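PDB 6IWR: N-acetylgalactosaminyltransferase 7 from Homo sapiens, which is a glycosyltransferase-family protein that joins a GT-A-type domain to a ricin-type beta-trefoil lectin domain. Local coordinates for residues 548-551 against 556-559. Sequence-based numbering, arbitrary orientation.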
ATOM      1  N   TRP A 548     -28.346  -0.401   6.485  1.00 31.61           N
ATOM      2  CA  TRP A 548     -28.687   0.717   5.610  1.00 29.14           C
ATOM      3  C   TRP A 548     -29.961   0.399   4.846  1.00 33.03           C
ATOM      4  O   TRP A 548     -30.203  -0.746   4.456  1.00 31.77           O
ATOM      5  CB  TRP A 548     -27.550   1.036   4.595  1.00 30.15           C
ATOM      6  CG  TRP A 548     -26.245   1.390   5.222  1.00 33.79           C
ATOM      7  CD1 TRP A 548     -25.191   0.550   5.444  1.00 34.15           C
ATOM      8  CD2 TRP A 548     -25.857   2.674   5.743  1.00 32.90           C
ATOM      9  NE1 TRP A 548     -24.160   1.230   6.059  1.00 36.72           N
ATOM     10  CE2 TRP A 548     -24.535   2.534   6.258  1.00 34.14           C
ATOM     11  CE3 TRP A 548     -26.486   3.926   5.815  1.00 29.76           C
ATOM     12  CZ2 TRP A 548     -23.836   3.596   6.850  1.00 27.53           C
ATOM     13  CZ3 TRP A 548     -25.791   4.992   6.399  1.00 31.40           C
ATOM     14  CH2 TRP A 548     -24.472   4.814   6.911  1.00 34.62           C
ATOM     15  N   GLN A 549     -30.791   1.407   4.648  1.00 35.40           N
ATOM     16  CA  GLN A 549     -31.867   1.280   3.684  1.00 33.77           C
ATOM     17  C   GLN A 549     -31.864   2.502   2.786  1.00 29.73           C
ATOM     18  O   GLN A 549     -31.662   3.624   3.251  1.00 31.46           O
ATOM     19  CB  GLN A 549     -33.214   1.088   4.369  1.00 40.48           C
ATOM     20  CG  GLN A 549     -33.908   2.327   4.831  1.00 41.33           C
ATOM     21  CD  GLN A 549     -35.350   2.028   5.181  1.00 43.97           C
ATOM     22  OE1 GLN A 549     -35.940   1.091   4.647  1.00 45.54           O
ATOM     23  NE2 GLN A 549     -35.922   2.817   6.086  1.00 53.38           N
ATOM     24  N   TYR A 550     -32.039   2.261   1.492  1.00 25.78           N
ATOM     25  CA  TYR A 550     -31.897   3.265   0.448  1.00 26.93           C
ATOM     26  C   TYR A 550     -33.247   3.463  -0.214  1.00 30.25           C
ATOM     27  O   TYR A 550     -33.736   2.558  -0.899  1.00 32.07           O
ATOM     28  CB  TYR A 550     -30.860   2.829  -0.599  1.00 26.67           C
ATOM     29  CG  TYR A 550     -30.875   3.637  -1.886  1.00 25.23           C
ATOM     30  CD1 TYR A 550     -30.857   5.037  -1.859  1.00 27.52           C
ATOM     31  CD2 TYR A 550     -30.909   3.005  -3.128  1.00 27.25           C
ATOM     32  CE1 TYR A 550     -30.877   5.793  -3.039  1.00 24.99           C
ATOM     33  CE2 TYR A 550     -30.917   3.742  -4.313  1.00 28.06           C
ATOM     34  CZ  TYR A 550     -30.901   5.138  -4.260  1.00 29.20           C
ATOM     35  OH  TYR A 550     -30.919   5.864  -5.429  1.00 27.21           O
ATOM     36  N   PHE A 551     -33.841   4.644  -0.028  1.00 26.63           N
ATOM     37  CA  PHE A 551     -35.078   5.014  -0.717  1.00 30.93           C
ATOM     38  C   PHE A 551     -34.718   5.854  -1.941  1.00 31.12           C
ATOM     39  O   PHE A 551     -34.249   6.991  -1.803  1.00 35.85           O
ATOM     40  CB  PHE A 551     -36.022   5.766   0.221  1.00 34.04           C
ATOM     41  CG  PHE A 551     -36.593   4.909   1.331  1.00 38.10           C
ATOM     42  CD1 PHE A 551     -36.902   3.572   1.108  1.00 39.20           C
ATOM     43  CD2 PHE A 551     -36.805   5.436   2.598  1.00 39.06           C
ATOM     44  CE1 PHE A 551     -37.425   2.782   2.122  1.00 36.55           C
ATOM     45  CE2 PHE A 551     -37.321   4.656   3.607  1.00 33.44           C
ATOM     46  CZ  PHE A 551     -37.635   3.326   3.365  1.00 38.25           C
ATOM     47  N   ARG A 556     -32.746   9.169  -0.202  1.00 29.57           N
ATOM     48  CA  ARG A 556     -32.300   9.057   1.177  1.00 27.04           C
ATOM     49  C   ARG A 556     -31.640   7.708   1.460  1.00 28.18           C
ATOM     50  O   ARG A 556     -32.136   6.651   1.053  1.00 28.93           O
ATOM     51  CB  ARG A 556     -33.447   9.282   2.153  1.00 27.25           C
ATOM     52  CG  ARG A 556     -32.977   9.118   3.570  1.00 26.23           C
ATOM     53  CD  ARG A 556     -34.106   9.085   4.511  1.00 34.73           C
ATOM     54  NE  ARG A 556     -34.761  10.378   4.515  1.00 39.86           N
ATOM     55  CZ  ARG A 556     -35.915  10.619   5.119  1.00 38.06           C
ATOM     56  NH1 ARG A 556     -36.548   9.633   5.763  1.00 38.81           N
ATOM     57  NH2 ARG A 556     -36.437  11.838   5.069  1.00 38.47           N
ATOM     58  N   PHE A 557     -30.505   7.772   2.138  1.00 25.69           N
ATOM     59  CA  PHE A 557     -29.826   6.650   2.753  1.00 27.43           C
ATOM     60  C   PHE A 557     -29.967   6.815   4.253  1.00 31.66           C
ATOM     61  O   PHE A 557     -29.488   7.804   4.819  1.00 34.92           O
ATOM     62  CB  PHE A 557     -28.337   6.621   2.387  1.00 25.67           C
ATOM     63  CG  PHE A 557     -28.052   6.033   1.047  1.00 28.38           C
ATOM     64  CD1 PHE A 557     -27.972   4.665   0.884  1.00 26.76           C
ATOM     65  CD2 PHE A 557     -27.879   6.846  -0.059  1.00 30.10           C
ATOM     66  CE1 PHE A 557     -27.722   4.121  -0.358  1.00 28.68           C
ATOM     67  CE2 PHE A 557     -27.618   6.299  -1.304  1.00 24.14           C
ATOM     68  CZ  PHE A 557     -27.541   4.937  -1.447  1.00 27.39           C
ATOM     69  N   THR A 558     -30.617   5.864   4.901  1.00 33.73           N
ATOM     70  CA  THR A 558     -30.862   5.995   6.321  1.00 36.01           C
ATOM     71  C   THR A 558     -30.191   4.847   7.068  1.00 32.02           C
ATOM     72  O   THR A 558     -30.206   3.701   6.607  1.00 37.51           O
ATOM     73  CB  THR A 558     -32.369   6.098   6.605  1.00 32.78           C
ATOM     74  OG1 THR A 558     -32.688   5.316   7.758  1.00 41.28           O
ATOM     75  CG2 THR A 558     -33.188   5.658   5.416  1.00 39.22           C
ATOM     76  N   HIS A 559     -29.530   5.195   8.174  1.00 34.28           N
ATOM     77  CA  HIS A 559     -28.875   4.239   9.063  1.00 38.17           C
ATOM     78  C   HIS A 559     -29.908   3.635   9.995  1.00 41.66           C
ATOM     79  O   HIS A 559     -30.617   4.357  10.695  1.00 46.73           O
ATOM     80  CB  HIS A 559     -27.795   4.934   9.882  1.00 35.26           C
ATOM     81  CG  HIS A 559     -26.925   4.007  10.675  1.00 43.20           C
ATOM     82  ND1 HIS A 559     -26.780   4.108  12.044  1.00 42.97           N
ATOM     83  CD2 HIS A 559     -26.114   2.996  10.285  1.00 37.49           C
ATOM     84  CE1 HIS A 559     -25.928   3.188  12.463  1.00 41.96           C
ATOM     85  NE2 HIS A 559     -25.506   2.503  11.415  1.00 40.99           N
TER
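Tyr550 and Phe557 lie ring over ring on one face of an antiparallel hairpin, and Tyr550 is the side chain to follow outward. Tyr550 CB rests against Phe557 CE1 at 3.4 Å. Next, Tyr550 CG lies just beyond the edge of the phenyl ring, nearest Phe557 CE1 and CZ. Tyr550 CD1 comes in over the ring face, 3.3 Å from Phe557 CZ, and Tyr550 CE1 still touches Phe557 CE2. The hydroxyl runs on past the phenylalanine to a hydrogen bond with Lys552 NZ. The rings form an offset stack, centroids 4.4 Å apart and planes only 12° from parallel. Different first torsions bring the rings together: Tyr550 CG is anti to its own N (chi1 166°), whereas Phe557 CG stands beside its N.

Farther along the same face, His559 turns its ring edge toward the Trp548 six-membered ring, CD2 of His559 lying over the indole face, with centroids 5.2 Å apart and planes tilted at 56°. Trp548 NE1 hydrogen-bonds to Leu526 O, while His559 hydrogen-bonds through NE2 to Glu547 OE2 and through ND1 to Ser562 OG. Both side chains also touch Ile577 of strand 575-578.

Between the strands, Gln549 and Thr558 exchange two backbone hydrogen bonds, and Phe551 and Arg556 another two. On their side of the hairpin, Thr558 CG2 packs on Gln549 CG at 3.5 Å.

Within the ricin-type beta-trefoil lectin domain, the stacked and edge-on rings give the hairpin's buried face its apolar cohesion, while hydrogen bonds to residues outside the two strands satisfy the polar atoms of Trp548, Tyr550 and His559.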